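Local coordinates for catechol 1,2 dioxygenase (Acinetobacter radioresistens, PDB 2XSU), which probably catalyses the iron(III)-dependent intradiol cleavage of catechol by molecular oxygen to cis,cis-muconate, the first step of catechol breakdown in the beta-ketoadipate pathway, at residues His160-Ser163 with Leu164-Ser168; Leu184-Val187 with Asn188-Val192. The protein carries 1 engineered substitution. All coordinates share one frame; numbering follows the deposited sequence.

Contact 1 (His160-Ser163 with Leu164-Ser168). With FE (Fe (III) ion), chain B.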
loop_
_atom_site.group_PDB
_atom_site.type_symbol
_atom_site.label_atom_id
_atom_site.label_comp_id
_atom_site.label_asym_id
_atom_site.label_seq_id
_atom_site.Cartn_x
_atom_site.Cartn_y
_atom_site.Cartn_z
ATOM N N HIS A 160 -23.155 6.527 12.784
ATOM C CA HIS A 160 -22.629 7.908 12.844
ATOM C C HIS A 160 -21.724 8.117 14.072
ATOM O O HIS A 160 -21.650 7.237 14.962
ATOM C CB HIS A 160 -23.777 8.942 12.771
ATOM C CG HIS A 160 -24.643 9.032 13.996
ATOM N ND1 HIS A 160 -24.240 9.652 15.169
ATOM C CD2 HIS A 160 -25.925 8.634 14.198
ATOM C CE1 HIS A 160 -25.237 9.605 16.046
ATOM N NE2 HIS A 160 -26.273 9.009 15.476
ATOM N N ALA A 161 -21.057 9.269 14.086
ATOM C CA ALA A 161 -20.125 9.671 15.149
ATOM C C ALA A 161 -20.802 10.201 16.412
ATOM O O ALA A 161 -21.949 10.742 16.385
ATOM C CB ALA A 161 -19.134 10.711 14.622
ATOM N N ASN A 162 -20.077 10.056 17.515
ATOM C CA ASN A 162 -20.515 10.645 18.800
ATOM C C ASN A 162 -20.205 12.146 18.906
ATOM O O ASN A 162 -19.824 12.785 17.905
ATOM C CB ASN A 162 -19.977 9.831 20.004
ATOM C CG ASN A 162 -18.504 10.093 20.302
ATOM O OD1 ASN A 162 -17.800 10.847 19.607
ATOM N ND2 ASN A 162 -18.031 9.462 21.383
ATOM N N SER A 163 -20.362 12.706 20.111
ATOM C CA SER A 163 -20.217 14.165 20.307
ATOM C C SER A 163 -18.791 14.681 20.133
ATOM O O SER A 163 -18.595 15.901 20.027
ATOM C CB SER A 163 -20.746 14.597 21.677
ATOM O OG SER A 163 -19.799 14.351 22.691
ATOM N N LEU A 164 -17.840 13.743 20.092
ATOM C CA LEU A 164 -16.417 14.044 19.901
ATOM C C LEU A 164 -15.943 13.739 18.476
ATOM O O LEU A 164 -14.749 13.921 18.144
ATOM C CB LEU A 164 -15.559 13.291 20.945
ATOM C CG LEU A 164 -15.990 13.378 22.419
ATOM C CD1 LEU A 164 -15.003 12.642 23.340
ATOM C CD2 LEU A 164 -16.150 14.792 22.862
ATOM N N GLY A 165 -16.866 13.272 17.624
ATOM C CA GLY A 165 -16.527 12.887 16.254
ATOM C C GLY A 165 -15.930 11.490 16.127
ATOM O O GLY A 165 -15.295 11.197 15.107
ATOM N N ASN A 166 -16.178 10.623 17.124
ATOM C CA ASN A 166 -15.624 9.250 17.138
ATOM C C ASN A 166 -16.697 8.177 16.920
ATOM O O ASN A 166 -17.855 8.347 17.334
ATOM C CB ASN A 166 -14.897 8.962 18.476
ATOM C CG ASN A 166 -13.725 9.912 18.751
ATOM O OD1 ASN A 166 -13.511 10.347 19.902
ATOM N ND2 ASN A 166 -12.971 10.244 17.720
ATOM N N TYR A 167 -16.295 7.066 16.295
ATOM C CA TYR A 167 -17.192 5.959 15.966
ATOM C C TYR A 167 -16.901 4.747 16.845
ATOM O O TYR A 167 -15.734 4.452 17.135
ATOM C CB TYR A 167 -16.975 5.536 14.519
ATOM C CG TYR A 167 -17.569 6.447 13.462
ATOM C CD1 TYR A 167 -18.729 6.070 12.785
ATOM C CD2 TYR A 167 -16.931 7.625 13.087
ATOM C CE1 TYR A 167 -19.254 6.866 11.803
ATOM C CE2 TYR A 167 -17.462 8.447 12.088
ATOM C CZ TYR A 167 -18.604 8.055 11.453
ATOM O OH TYR A 167 -19.134 8.830 10.443
ATOM N N SER A 168 -17.951 4.042 17.243
ATOM C CA SER A 168 -17.773 2.820 18.037
ATOM C C SER A 168 -17.039 1.751 17.219
ATOM O O SER A 168 -16.995 1.797 15.972
ATOM C CB SER A 168 -19.116 2.297 18.557
ATOM O OG SER A 168 -19.938 1.860 17.463
HETATM FE FE FE B . -18.545 8.923 8.595
HETATM O O HOH W 1 -20.450 4.758 15.963
HETATM O O HOH W 2 -20.827 10.546 11.470
HETATM O O HOH W 3 -15.171 9.191 22.150
HETATM O O HOH W 4 -16.920 7.758 7.820
#
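From Asn162 to Gly165 the backbone folds into a type I beta turn with a G1 beta bulge: Gly165 N donates to Asn162 O (3.0 Å), and Asn162 N gives a nearly straight bond to Asn166 O (2.8 Å), so that Gly165 and Asn166 together lie opposite Asn162. The bond from Leu164 N to Asn162 OD1 (2.9 Å) adds an Asx turn, and the same oxygen takes a second donor, Asn166 N, at 3.0 Å from the opposite face of the amide plane. A chi1 of 77° sets CG between backbone N and carbonyl carbon and folds the amide back over the turn. Asparagine suits the place because its ND2 can still donate, here to a water that in turn donates to Asn166 OD1. Gly165 has phi 82°, a conformation that residues with a side chain adopt less readily. Just before the turn, small Ala161 lays its methyl over the face of the Tyr167 ring, CB 4.2 Å from the centroid, a CH-pi contact. The tyrosine is one of the ferric iron's protein ligands, with Tyr201, His225 and His227. Its OH lies 1.9 Å from the iron and also accepts from a water held by Ala161 N, the water oxygen 2.6 Å from Tyr167 OH.

Contact 2 (Leu184-Val187 with Asn188-Val192)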
loop_
_atom_site.group_PDB
_atom_site.type_symbol
_atom_site.label_atom_id
_atom_site.label_comp_id
_atom_site.label_asym_id
_atom_site.label_seq_id
_atom_site.Cartn_x
_atom_site.Cartn_y
_atom_site.Cartn_z
ATOM N N LEU A 184 -35.919 -2.042 10.620
ATOM C CA LEU A 184 -36.751 -2.505 9.503
ATOM C C LEU A 184 -37.971 -1.618 9.411
ATOM O O LEU A 184 -38.630 -1.366 10.416
ATOM C CB LEU A 184 -37.189 -3.983 9.689
ATOM C CG LEU A 184 -36.070 -4.997 9.927
ATOM C CD1 LEU A 184 -36.650 -6.408 10.283
ATOM C CD2 LEU A 184 -35.142 -5.062 8.714
ATOM N N THR A 185 -38.281 -1.119 8.211
ATOM C CA THR A 185 -39.422 -0.197 8.091
ATOM C C THR A 185 -40.726 -0.925 8.475
ATOM O O THR A 185 -40.875 -2.138 8.233
ATOM C CB THR A 185 -39.582 0.429 6.704
ATOM O OG1 THR A 185 -39.677 -0.610 5.732
ATOM C CG2 THR A 185 -38.342 1.331 6.364
ATOM N N ASP A 186 -41.632 -0.179 9.094
ATOM C CA ASP A 186 -42.871 -0.765 9.610
ATOM C C ASP A 186 -43.938 -0.838 8.512
ATOM O O ASP A 186 -43.662 -0.598 7.329
ATOM C CB ASP A 186 -43.355 0.021 10.843
ATOM C CG ASP A 186 -43.743 1.472 10.529
ATOM O OD1 ASP A 186 -44.106 1.816 9.383
ATOM O OD2 ASP A 186 -43.722 2.286 11.478
ATOM N N VAL A 187 -45.166 -1.175 8.915
ATOM C CA VAL A 187 -46.281 -1.307 7.977
ATOM C C VAL A 187 -46.612 -0.028 7.173
ATOM O O VAL A 187 -47.230 -0.102 6.104
ATOM C CB VAL A 187 -47.556 -1.858 8.709
ATOM C CG1 VAL A 187 -48.138 -0.826 9.635
ATOM C CG2 VAL A 187 -48.585 -2.310 7.677
ATOM N N ASN A 188 -46.177 1.129 7.673
ATOM C CA ASN A 188 -46.378 2.402 6.979
ATOM C C ASN A 188 -45.127 2.875 6.210
ATOM O O ASN A 188 -45.104 4.001 5.690
ATOM C CB ASN A 188 -46.872 3.480 7.964
ATOM C CG ASN A 188 -48.164 3.055 8.710
ATOM O OD1 ASN A 188 -48.239 3.124 9.938
ATOM N ND2 ASN A 188 -49.143 2.588 7.966
ATOM N N GLY A 189 -44.135 1.991 6.113
ATOM C CA GLY A 189 -42.863 2.290 5.426
ATOM C C GLY A 189 -41.969 3.192 6.247
ATOM O O GLY A 189 -41.006 3.750 5.718
ATOM N N LYS A 190 -42.274 3.338 7.533
ATOM C CA LYS A 190 -41.577 4.303 8.390
ATOM C C LYS A 190 -40.447 3.712 9.209
ATOM O O LYS A 190 -40.510 2.560 9.658
ATOM C CB LYS A 190 -42.565 4.977 9.352
ATOM C CG LYS A 190 -43.531 6.000 8.731
ATOM C CD LYS A 190 -42.871 7.401 8.487
ATOM C CE LYS A 190 -42.013 7.946 9.661
ATOM N NZ LYS A 190 -42.805 8.275 10.898
ATOM N N TYR A 191 -39.371 4.500 9.380
ATOM C CA TYR A 191 -38.369 4.268 10.402
ATOM C C TYR A 191 -38.225 5.512 11.299
ATOM O O TYR A 191 -38.415 6.644 10.855
ATOM C CB TYR A 191 -37.004 3.857 9.787
ATOM C CG TYR A 191 -36.254 5.044 9.186
ATOM C CD1 TYR A 191 -35.265 5.694 9.934
ATOM C CD2 TYR A 191 -36.559 5.513 7.915
ATOM C CE1 TYR A 191 -34.585 6.845 9.408
ATOM C CE2 TYR A 191 -35.879 6.635 7.361
ATOM C CZ TYR A 191 -34.900 7.273 8.121
ATOM O OH TYR A 191 -34.248 8.372 7.605
ATOM N N VAL A 192 -37.867 5.286 12.556
ATOM C CA VAL A 192 -37.557 6.359 13.489
ATOM C C VAL A 192 -36.323 5.952 14.275
ATOM O O VAL A 192 -36.258 4.857 14.856
ATOM C CB VAL A 192 -38.726 6.603 14.507
ATOM C CG1 VAL A 192 -38.374 7.707 15.509
ATOM C CG2 VAL A 192 -40.021 6.904 13.787
HETATM O O HOH W 5 -45.853 4.294 11.304
#
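The chain doubles back between Thr185 and Lys190 through a type I beta turn from Asp186 to Gly189, the two arms running in nearly opposite directions. Gly189 N donates to Asp186 O at 2.9 Å, and Asp186 N donates to Lys190 O at 3.0 Å. Gly189, the residue after the two corners, has a positive phi (75°), which glycine adopts easily.

Asp186 does most of the side-chain work. Its chi1 of 64° brings OD1 within range of two backbone amides. Asn188 N lies 2.8 Å from Asp186 OD1, its N-H...O angle bent to 141°. Lys190 N makes a straighter bond to Asp186 OD1 at 3.0 Å. One approaches from each face of the carboxylate, which should hold the group against rotation. The whole is a type I turn with a G1 beta bulge, Gly189 and Lys190 lying opposite Asp186, and the Asn188 bond superimposes an Asx turn; it joins strand 180-184 to strand 190-196 in the beta-sheet of the dioxygenase domain. An acceptor on a short side chain suits the residue that opens the turn. The second oxygen, OD2, takes a hydrogen bond from a water that also donates to Asn188 OD1, so a polar asparagine is well placed at this exposed corner.

Lys190 runs beside Asp186, its CB 3.6 Å from Asp186 OD2, but the bent chain carries NZ away toward Glu140, with which it makes a long, weak ion pair. Thr185 sets its methyl against the Gly189 carbonyl and directs OG1 to Ile151 O and Ala154 N. Thr185 CA lies 3.4 Å from Lys190 O, close enough for a C-H...O contact.

From the N terminus, the chain leaves strand 155-159 and enters contact 1, which closes a tight turn between Asn162 and Asn166 within 160-168 and delivers Tyr167 to the iron. It then continues through the rest of the connection to strand 180-184, which pairs antiparallel with 155-159, and at that strand's end contact 2 turns the chain into strand 190-196, which runs antiparallel to 136-145. The two turns follow in series, neither enclosing nor crossing the other. The centres of contact 1 and contact 2 are about 26 Å apart, and the nearest atoms of contact 1 and contact 2 about 10 Å, without touching. His160 nevertheless reaches Thr195, on the strand that begins in contact 2, through a side-chain hydrogen bond.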